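Local coordinates for protein heavy metal cation tricomponent efflux pump ZneA(CzcA-like) (Cupriavidus metallidurans, PDB 4K0J) that probably exports zinc ions from the cell in exchange for protons, as a trimeric inner-membrane pump of the resistance-nodulation-cell division (RND) family, at residues Gly269-Asp274 against His589-Val594; Arg275-Ile280 against Met573-Arg578; Ile555-Thr560 against Ile609-Thr614. All blocks are in the same frame, centred on the assembly; numbering follows the deposited sequence.

Interaction 1 (Gly269-Asp274 against His589-Val594); sequences GILGMD and HVVTQV
An edge strand of a five-stranded antiparallel sheet brings L271 against V591 and Q593 here, as strand 269-272 runs alongside strand 587-595. The pairing is regular at G272 and T592: G272 N gives a hydrogen bond to T592 O at 2.9 Å, and T592 N returns one to G272 O. T592 OG1 adds only a weak bond to G272 N. Having no side chain, glycine lets this hydroxyl come close to the strand. At the I270 end, I270 N is bonded to V594 O at 2.9 Å, while the return bond from V594 N to I270 O is weak.

Strand 587-595 belongs to a beta-alpha-beta-beta-alpha-beta unit with the strand order of a ferredoxin-like fold, consistent with a porter subdomain of RND pumps. Strand 269-272, from far earlier in the chain, extends that sheet. On the face of L271, V591 and Q593, L271 CD1 lies 3.6 Å from V591 CG1 and also touches Q593 CG. With CG opposite the backbone N (chi1 170°), the end of the leucine comes nearer strand 587-595 than its CB does.

Beyond the last paired residue, D274 closes the end with both carboxylate oxygens. D274 OD2 takes H589 ND1 at 2.7 Å through its syn lone pair, close to the imidazole plane. D274 OD1 is met by V590 N at 3.2 Å, almost along its C-O axis and nearly straight (167°). Carboxylate and ring are turned only 28° apart. A short acid suits this place, since its two oxygens span a side-chain and a main-chain donor. The extended chain of M273 passes obliquely by the imidazole, with M273 CE 3.5 Å from H589 ND1. M273 CG packs on V591 CG2 at 3.5 Å.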
loop_
_atom_site.group_PDB
_atom_site.type_symbol
_atom_site.label_atom_id
_atom_site.label_comp_id
_atom_site.label_asym_id
_atom_site.label_seq_id
_atom_site.Cartn_x
_atom_site.Cartn_y
_atom_site.Cartn_z
ATOM N N GLY C 269 -13.319 -12.401 34.201
ATOM C CA GLY C 269 -14.087 -13.628 34.193
ATOM C C GLY C 269 -13.333 -14.687 34.970
ATOM O O GLY C 269 -12.289 -14.411 35.563
ATOM N N ILE C 270 -13.869 -15.899 34.980
ATOM C CA ILE C 270 -13.173 -17.031 35.567
ATOM C C ILE C 270 -13.032 -18.113 34.505
ATOM O O ILE C 270 -13.921 -18.305 33.670
ATOM C CB ILE C 270 -13.922 -17.578 36.793
ATOM C CG1 ILE C 270 -14.201 -16.450 37.786
ATOM C CG2 ILE C 270 -13.125 -18.675 37.473
ATOM C CD1 ILE C 270 -14.996 -16.884 38.999
ATOM N N LEU C 271 -11.895 -18.795 34.520
ATOM C CA LEU C 271 -11.660 -19.899 33.605
ATOM C C LEU C 271 -11.534 -21.170 34.412
ATOM O O LEU C 271 -10.855 -21.189 35.436
ATOM C CB LEU C 271 -10.379 -19.673 32.812
ATOM C CG LEU C 271 -9.919 -20.878 31.997
ATOM C CD1 LEU C 271 -10.209 -20.654 30.523
ATOM C CD2 LEU C 271 -8.449 -21.152 32.237
ATOM N N GLY C 272 -12.192 -22.228 33.959
ATOM C CA GLY C 272 -12.175 -23.483 34.687
ATOM C C GLY C 272 -11.720 -24.652 33.841
ATOM O O GLY C 272 -11.802 -24.609 32.613
ATOM N N MET C 273 -11.232 -25.700 34.500
ATOM C CA MET C 273 -10.849 -26.922 33.804
ATOM C C MET C 273 -11.185 -28.166 34.627
ATOM O O MET C 273 -11.959 -28.085 35.579
ATOM C CB MET C 273 -9.370 -26.896 33.452
ATOM C CG MET C 273 -9.068 -27.513 32.107
ATOM S SD MET C 273 -7.316 -27.517 31.728
ATOM C CE MET C 273 -7.343 -28.294 30.113
ATOM N N ASP C 274 -10.614 -29.306 34.244
ATOM C CA ASP C 274 -10.842 -30.583 34.923
ATOM C C ASP C 274 -10.778 -30.438 36.438
ATOM O O ASP C 274 -9.694 -30.448 37.019
ATOM C CB ASP C 274 -9.797 -31.610 34.481
ATOM C CG ASP C 274 -9.348 -31.407 33.047
ATOM O OD1 ASP C 274 -10.205 -31.115 32.184
ATOM O OD2 ASP C 274 -8.132 -31.527 32.789
ATOM N N HIS C 589 -10.164 -33.160 27.866
ATOM C CA HIS C 589 -10.218 -32.011 28.767
ATOM C C HIS C 589 -11.467 -31.181 28.499
ATOM O O HIS C 589 -12.001 -31.179 27.391
ATOM C CB HIS C 589 -8.985 -31.122 28.589
ATOM C CG HIS C 589 -7.697 -31.772 28.987
ATOM N ND1 HIS C 589 -7.242 -31.790 30.287
ATOM C CD2 HIS C 589 -6.759 -32.412 28.250
ATOM C CE1 HIS C 589 -6.083 -32.423 30.337
ATOM N NE2 HIS C 589 -5.768 -32.810 29.115
ATOM N N VAL C 590 -11.933 -30.474 29.521
ATOM C CA VAL C 590 -13.050 -29.550 29.365
ATOM C C VAL C 590 -12.690 -28.213 30.003
ATOM O O VAL C 590 -12.322 -28.148 31.180
ATOM C CB VAL C 590 -14.340 -30.089 30.005
ATOM C CG1 VAL C 590 -15.499 -29.156 29.712
ATOM C CG2 VAL C 590 -14.640 -31.485 29.496
ATOM N N VAL C 591 -12.796 -27.152 29.211
ATOM C CA VAL C 591 -12.406 -25.815 29.635
ATOM C C VAL C 591 -13.586 -24.858 29.536
ATOM O O VAL C 591 -14.244 -24.784 28.504
ATOM C CB VAL C 591 -11.259 -25.269 28.760
ATOM C CG1 VAL C 591 -11.131 -23.766 28.923
ATOM C CG2 VAL C 591 -9.950 -25.961 29.087
ATOM N N THR C 592 -13.852 -24.123 30.607
ATOM C CA THR C 592 -14.891 -23.102 30.576
ATOM C C THR C 592 -14.275 -21.714 30.632
ATOM O O THR C 592 -13.313 -21.476 31.368
ATOM C CB THR C 592 -15.887 -23.240 31.757
ATOM O OG1 THR C 592 -15.227 -22.930 32.992
ATOM C CG2 THR C 592 -16.465 -24.648 31.825
ATOM N N GLN C 593 -14.836 -20.802 29.844
ATOM C CA GLN C 593 -14.470 -19.398 29.924
ATOM C C GLN C 593 -15.690 -18.578 30.312
ATOM O O GLN C 593 -16.345 -17.982 29.454
ATOM C CB GLN C 593 -13.948 -18.905 28.582
ATOM C CG GLN C 593 -12.880 -19.775 27.978
ATOM C CD GLN C 593 -12.515 -19.322 26.589
ATOM O OE1 GLN C 593 -11.797 -20.013 25.866
ATOM N NE2 GLN C 593 -13.018 -18.156 26.198
ATOM N N VAL C 594 -16.010 -18.549 31.599
ATOM C CA VAL C 594 -17.156 -17.759 32.027
ATOM C C VAL C 594 -16.732 -16.308 32.176
ATOM O O VAL C 594 -15.688 -16.020 32.751
ATOM C CB VAL C 594 -17.825 -18.313 33.327
ATOM C CG1 VAL C 594 -16.872 -19.215 34.095
ATOM C CG2 VAL C 594 -18.329 -17.180 34.212
#

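Interaction 2 (Arg275-Ile280 against Met573-Arg578); sequences RNPDTI and MADNLR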
loop_
_atom_site.group_PDB
_atom_site.type_symbol
_atom_site.label_atom_id
_atom_site.label_comp_id
_atom_site.label_asym_id
_atom_site.label_seq_id
_atom_site.Cartn_x
_atom_site.Cartn_y
_atom_site.Cartn_z
ATOM N N ARG C 275 -11.945 -30.278 37.059
ATOM C CA ARG C 275 -12.064 -30.067 38.507
ATOM C C ARG C 275 -11.465 -28.745 39.022
ATOM O O ARG C 275 -11.796 -28.301 40.122
ATOM C CB ARG C 275 -11.498 -31.254 39.299
ATOM C CG ARG C 275 -12.292 -32.549 39.172
ATOM C CD ARG C 275 -11.659 -33.648 40.018
ATOM N NE ARG C 275 -12.409 -34.899 39.967
ATOM C CZ ARG C 275 -11.976 -36.048 40.477
ATOM N NH1 ARG C 275 -10.794 -36.105 41.073
ATOM N NH2 ARG C 275 -12.722 -37.141 40.388
ATOM N N ASN C 276 -10.585 -28.127 38.238
ATOM C CA ASN C 276 -10.017 -26.828 38.589
ATOM C C ASN C 276 -10.973 -25.692 38.214
ATOM O O ASN C 276 -11.245 -25.465 37.031
ATOM C CB ASN C 276 -8.661 -26.633 37.898
ATOM C CG ASN C 276 -7.891 -25.430 38.428
ATOM O OD1 ASN C 276 -8.458 -24.519 39.033
ATOM N ND2 ASN C 276 -6.586 -25.423 38.195
ATOM N N PRO C 277 -11.481 -24.972 39.226
ATOM C CA PRO C 277 -12.438 -23.888 38.998
ATOM C C PRO C 277 -11.751 -22.575 38.646
ATOM O O PRO C 277 -12.339 -21.755 37.945
ATOM C CB PRO C 277 -13.142 -23.750 40.357
ATOM C CG PRO C 277 -12.657 -24.903 41.199
ATOM C CD PRO C 277 -11.312 -25.244 40.658
ATOM N N ASP C 278 -10.522 -22.379 39.118
ATOM C CA ASP C 278 -9.856 -21.090 38.962
ATOM C C ASP C 278 -8.405 -21.191 38.496
ATOM O O ASP C 278 -7.488 -21.187 39.314
ATOM C CB ASP C 278 -9.892 -20.326 40.286
ATOM C CG ASP C 278 -10.023 -18.836 40.094
ATOM O OD1 ASP C 278 -10.053 -18.391 38.928
ATOM O OD2 ASP C 278 -10.089 -18.113 41.108
ATOM N N THR C 279 -8.192 -21.266 37.186
ATOM C CA THR C 279 -6.835 -21.203 36.652
ATOM C C THR C 279 -6.657 -20.066 35.627
ATOM O O THR C 279 -7.400 -19.086 35.647
ATOM C CB THR C 279 -6.361 -22.571 36.102
ATOM O OG1 THR C 279 -5.023 -22.450 35.604
ATOM C CG2 THR C 279 -7.284 -23.071 35.000
ATOM N N ILE C 280 -5.667 -20.188 34.749
ATOM C CA ILE C 280 -5.355 -19.109 33.812
ATOM C C ILE C 280 -4.852 -19.621 32.465
ATOM O O ILE C 280 -4.023 -20.520 32.407
ATOM C CB ILE C 280 -4.331 -18.142 34.424
ATOM C CG1 ILE C 280 -3.897 -17.086 33.409
ATOM C CG2 ILE C 280 -3.132 -18.909 34.968
ATOM C CD1 ILE C 280 -3.098 -15.960 34.024
ATOM N N MET C 573 -21.987 -22.705 38.470
ATOM C CA MET C 573 -22.763 -23.301 37.400
ATOM C C MET C 573 -21.844 -23.910 36.356
ATOM O O MET C 573 -22.096 -25.004 35.849
ATOM C CB MET C 573 -23.699 -22.264 36.781
ATOM C CG MET C 573 -24.783 -21.802 37.744
ATOM S SD MET C 573 -26.037 -20.712 37.032
ATOM C CE MET C 573 -27.145 -21.891 36.271
ATOM N N ALA C 574 -20.762 -23.201 36.058
ATOM C CA ALA C 574 -19.775 -23.679 35.100
ATOM C C ALA C 574 -19.062 -24.915 35.639
ATOM O O ALA C 574 -18.864 -25.884 34.906
ATOM C CB ALA C 574 -18.785 -22.587 34.776
ATOM N N ASP C 575 -18.685 -24.870 36.916
ATOM C CA ASP C 575 -18.122 -26.024 37.615
ATOM C C ASP C 575 -18.978 -27.265 37.398
ATOM O O ASP C 575 -18.479 -28.332 37.025
ATOM C CB ASP C 575 -18.027 -25.746 39.115
ATOM C CG ASP C 575 -16.880 -24.823 39.469
ATOM O OD1 ASP C 575 -15.864 -24.833 38.737
ATOM O OD2 ASP C 575 -16.992 -24.093 40.483
ATOM N N ASN C 576 -20.276 -27.113 37.631
ATOM C CA ASN C 576 -21.199 -28.219 37.443
ATOM C C ASN C 576 -21.273 -28.678 35.991
ATOM O O ASN C 576 -21.286 -29.883 35.714
ATOM C CB ASN C 576 -22.587 -27.846 37.956
ATOM C CG ASN C 576 -22.619 -27.664 39.452
ATOM O OD1 ASN C 576 -21.582 -27.493 40.093
ATOM N ND2 ASN C 576 -23.816 -27.701 40.023
ATOM N N LEU C 577 -21.321 -27.712 35.074
ATOM C CA LEU C 577 -21.432 -28.007 33.648
ATOM C C LEU C 577 -20.282 -28.890 33.224
ATOM O O LEU C 577 -20.457 -29.915 32.556
ATOM C CB LEU C 577 -21.377 -26.718 32.835
ATOM C CG LEU C 577 -21.265 -26.920 31.322
ATOM C CD1 LEU C 577 -22.516 -27.565 30.781
ATOM C CD2 LEU C 577 -21.003 -25.612 30.612
ATOM N N ARG C 578 -19.100 -28.470 33.645
ATOM C CA ARG C 578 -17.862 -29.129 33.307
ATOM C C ARG C 578 -17.746 -30.489 33.990
ATOM O O ARG C 578 -17.156 -31.416 33.442
ATOM C CB ARG C 578 -16.716 -28.220 33.716
ATOM C CG ARG C 578 -15.351 -28.658 33.259
ATOM C CD ARG C 578 -14.331 -27.608 33.634
ATOM N NE ARG C 578 -14.332 -27.341 35.073
ATOM C CZ ARG C 578 -14.884 -26.270 35.636
ATOM N NH1 ARG C 578 -15.479 -25.356 34.879
ATOM N NH2 ARG C 578 -14.842 -26.111 36.952
#
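R578 leaves its helix with CG opposite the backbone N (chi1 -172°), then bends at chi3 (57°), a course that carries its guanidinium beside the backbone of N276 and P277. D575, one turn earlier, has its CG beside its own backbone N (chi1 -76°), which brings the carboxylate up to P277. The two helix residues form a salt bridge between R578 NH2 and D575 OD1, although its modelled length is too short to be taken literally. N276 O sits over one face of the guanidinium, 3.7 Å from R578 NH2; this is a polar approach without a hydrogen bond.

These groups lie where the loop between strands 269-272 and 280-287 passes helix 567-581, the first helix of the ferredoxin-like unit. The loop turns sharply here: N276 OD1 accepts D278 N at 3.0 Å, an Asx turn that asparagine's short amide is well suited to make. Proline follows in the turn, its ring limiting backbone freedom, and P277 CB rests 3.3 Å from D575 OD1. The ring and the carboxylate meet aslant, and the same oxygen, D575 OD1, meets both the proline's hydrocarbon and the arginine. R578 also makes a weak hydrogen bond through NE to M273 O, and D278 is salt-bridged to R267.

Interaction 3 (Ile555-Thr560 against Ile609-Thr614); sequences IWLQVT and IETAVT
L557 and T611 mark the close-packed face of this strand pair, where L557 CB and T611 CB are 3.6 Å apart. Next to them L557 CD1 touches V613 CG2 at 3.7 Å, and V559 lies side by side with I609, pointing the same way, V559 CB to I609 CB at 3.9 Å. Beta-branched valine, isoleucine and threonine suit such neighbouring strands because they fill space close to the backbone, while leucine, branching one carbon later, reaches further, to V613. Helices 567-581 and 627-638 cover this face, L577 resting on V559 and T611.

Strands 554-560 and 608-615 are the antiparallel central pair of the ferredoxin-like sheet. Backbone bonds join them at I555 with V613, L557 with T611 and V559 with I609; the one from V559 N to I609 O is weak. The looser end is at T560, which is partly exposed, has its side chain directed away from strand 608-615 and does not touch it.

The other face is also buried but more polar. W556, with CG opposite its backbone N (chi1 -167°), lays its indole across the partner strand: T611 O is 3.6 Å above one face of the W556 ring, offset toward the rim. The broad ring also reaches two neighbours obliquely, through W556 CZ2 to E610 CB at 3.5 Å and W556 CZ3 to A612 CB at 3.6 Å; alanine's small methyl lets the broad ring come this close to the strand. Q558 runs beside E610, and Q558 NE2 gives a hydrogen bond to the anti lone pair of E610 OE1 at 2.9 Å. The same amide also serves D654 through NE2 and H608 through OE1, which fixes its rotation.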
loop_
_atom_site.group_PDB
_atom_site.type_symbol
_atom_site.label_atom_id
_atom_site.label_comp_id
_atom_site.label_asym_id
_atom_site.label_seq_id
_atom_site.Cartn_x
_atom_site.Cartn_y
_atom_site.Cartn_z
ATOM N N ILE C 555 -14.943 -29.828 20.178
ATOM C CA ILE C 555 -16.299 -29.278 20.149
ATOM C C ILE C 555 -16.386 -27.986 20.965
ATOM O O ILE C 555 -15.958 -27.953 22.111
ATOM C CB ILE C 555 -17.323 -30.277 20.732
ATOM C CG1 ILE C 555 -17.419 -31.531 19.863
ATOM C CG2 ILE C 555 -18.693 -29.631 20.860
ATOM C CD1 ILE C 555 -18.432 -32.526 20.363
ATOM N N TRP C 556 -16.948 -26.929 20.381
ATOM C CA TRP C 556 -17.096 -25.653 21.086
ATOM C C TRP C 556 -18.530 -25.399 21.557
ATOM O O TRP C 556 -19.489 -25.763 20.883
ATOM C CB TRP C 556 -16.637 -24.496 20.204
ATOM C CG TRP C 556 -16.474 -23.213 20.929
ATOM C CD1 TRP C 556 -17.408 -22.230 21.078
ATOM C CD2 TRP C 556 -15.295 -22.755 21.599
ATOM N NE1 TRP C 556 -16.884 -21.186 21.809
ATOM C CE2 TRP C 556 -15.588 -21.485 22.139
ATOM C CE3 TRP C 556 -14.019 -23.294 21.797
ATOM C CZ2 TRP C 556 -14.653 -20.748 22.863
ATOM C CZ3 TRP C 556 -13.094 -22.560 22.519
ATOM C CH2 TRP C 556 -13.417 -21.301 23.043
ATOM N N LEU C 557 -18.665 -24.759 22.713
ATOM C CA LEU C 557 -19.970 -24.516 23.314
ATOM C C LEU C 557 -20.230 -23.034 23.588
ATOM O O LEU C 557 -19.372 -22.325 24.108
ATOM C CB LEU C 557 -20.106 -25.308 24.621
ATOM C CG LEU C 557 -20.578 -26.767 24.627
ATOM C CD1 LEU C 557 -19.673 -27.665 23.818
ATOM C CD2 LEU C 557 -20.655 -27.275 26.050
ATOM N N GLN C 558 -21.424 -22.573 23.234
ATOM C CA GLN C 558 -21.878 -21.252 23.648
ATOM C C GLN C 558 -22.920 -21.418 24.744
ATOM O O GLN C 558 -24.119 -21.442 24.478
ATOM C CB GLN C 558 -22.468 -20.487 22.466
ATOM C CG GLN C 558 -21.442 -20.093 21.424
ATOM C CD GLN C 558 -20.574 -18.939 21.876
ATOM O OE1 GLN C 558 -20.951 -18.180 22.769
ATOM N NE2 GLN C 558 -19.403 -18.802 21.264
ATOM N N VAL C 559 -22.449 -21.538 25.978
ATOM C CA VAL C 559 -23.304 -21.868 27.105
ATOM C C VAL C 559 -23.927 -20.628 27.728
ATOM O O VAL C 559 -23.219 -19.730 28.191
ATOM C CB VAL C 559 -22.530 -22.667 28.169
ATOM C CG1 VAL C 559 -23.368 -22.842 29.415
ATOM C CG2 VAL C 559 -22.115 -24.020 27.608
ATOM N N THR C 560 -25.259 -20.587 27.733
ATOM C CA THR C 560 -26.003 -19.432 28.237
ATOM C C THR C 560 -26.571 -19.677 29.634
ATOM O O THR C 560 -27.096 -20.747 29.925
ATOM C CB THR C 560 -27.145 -19.031 27.287
ATOM O OG1 THR C 560 -26.642 -18.930 25.951
ATOM C CG2 THR C 560 -27.731 -17.700 27.698
ATOM N N ILE C 609 -20.953 -18.052 28.922
ATOM C CA ILE C 609 -19.793 -18.918 28.948
ATOM C C ILE C 609 -19.508 -19.385 27.541
ATOM O O ILE C 609 -20.420 -19.599 26.742
ATOM C CB ILE C 609 -19.996 -20.180 29.825
ATOM C CG1 ILE C 609 -20.767 -19.866 31.104
ATOM C CG2 ILE C 609 -18.658 -20.812 30.174
ATOM C CD1 ILE C 609 -20.888 -21.062 32.019
ATOM N N GLU C 610 -18.226 -19.524 27.243
ATOM C CA GLU C 610 -17.784 -20.262 26.085
ATOM C C GLU C 610 -16.987 -21.424 26.621
ATOM O O GLU C 610 -16.085 -21.240 27.436
ATOM C CB GLU C 610 -16.916 -19.392 25.190
ATOM C CG GLU C 610 -17.696 -18.439 24.310
ATOM C CD GLU C 610 -16.792 -17.598 23.443
ATOM O OE1 GLU C 610 -17.154 -17.346 22.274
ATOM O OE2 GLU C 610 -15.715 -17.194 23.934
ATOM N N THR C 611 -17.334 -22.625 26.176
ATOM C CA THR C 611 -16.686 -23.831 26.675
ATOM C C THR C 611 -15.915 -24.549 25.570
ATOM O O THR C 611 -16.391 -24.655 24.445
ATOM C CB THR C 611 -17.726 -24.790 27.292
ATOM O OG1 THR C 611 -18.549 -24.069 28.219
ATOM C CG2 THR C 611 -17.045 -25.954 28.008
ATOM N N ALA C 612 -14.719 -25.028 25.887
ATOM C CA ALA C 612 -13.973 -25.854 24.947
ATOM C C ALA C 612 -13.974 -27.312 25.406
ATOM O O ALA C 612 -13.582 -27.625 26.532
ATOM C CB ALA C 612 -12.556 -25.337 24.785
ATOM N N VAL C 613 -14.426 -28.199 24.526
ATOM C CA VAL C 613 -14.509 -29.624 24.828
ATOM C C VAL C 613 -13.579 -30.442 23.948
ATOM O O VAL C 613 -13.852 -30.651 22.765
ATOM C CB VAL C 613 -15.930 -30.149 24.632
ATOM C CG1 VAL C 613 -15.991 -31.625 24.978
ATOM C CG2 VAL C 613 -16.898 -29.359 25.492
ATOM N N THR C 614 -12.481 -30.905 24.533
ATOM C CA THR C 614 -11.494 -31.687 23.802
ATOM C C THR C 614 -11.819 -33.169 23.928
ATOM O O THR C 614 -12.306 -33.618 24.965
ATOM C CB THR C 614 -10.068 -31.433 24.330
ATOM O OG1 THR C 614 -9.899 -32.085 25.594
ATOM C CG2 THR C 614 -9.816 -29.941 24.497
#

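Interactions 1 and 3 are buried pairings in one antiparallel sheet, joined where strands 587-595 and 608-615 lie side by side: V591 O meets A612 N, and H589 N reaches T614 OG1. Interaction 3 is central and interaction 1 lies at the sheet's edge, where backbone pairing gives way to a His-carboxylate hydrogen bond. Interaction 2 is a small surface contact, made by a proline ring and a backbone carbonyl against charged helix side chains. Yet its helix also belongs to the core: L577 packs on V559 and T611, and A574 on I609, while R578 faces the strands of interaction 1. The 275-280 segment follows the edge strand after M273 and D274.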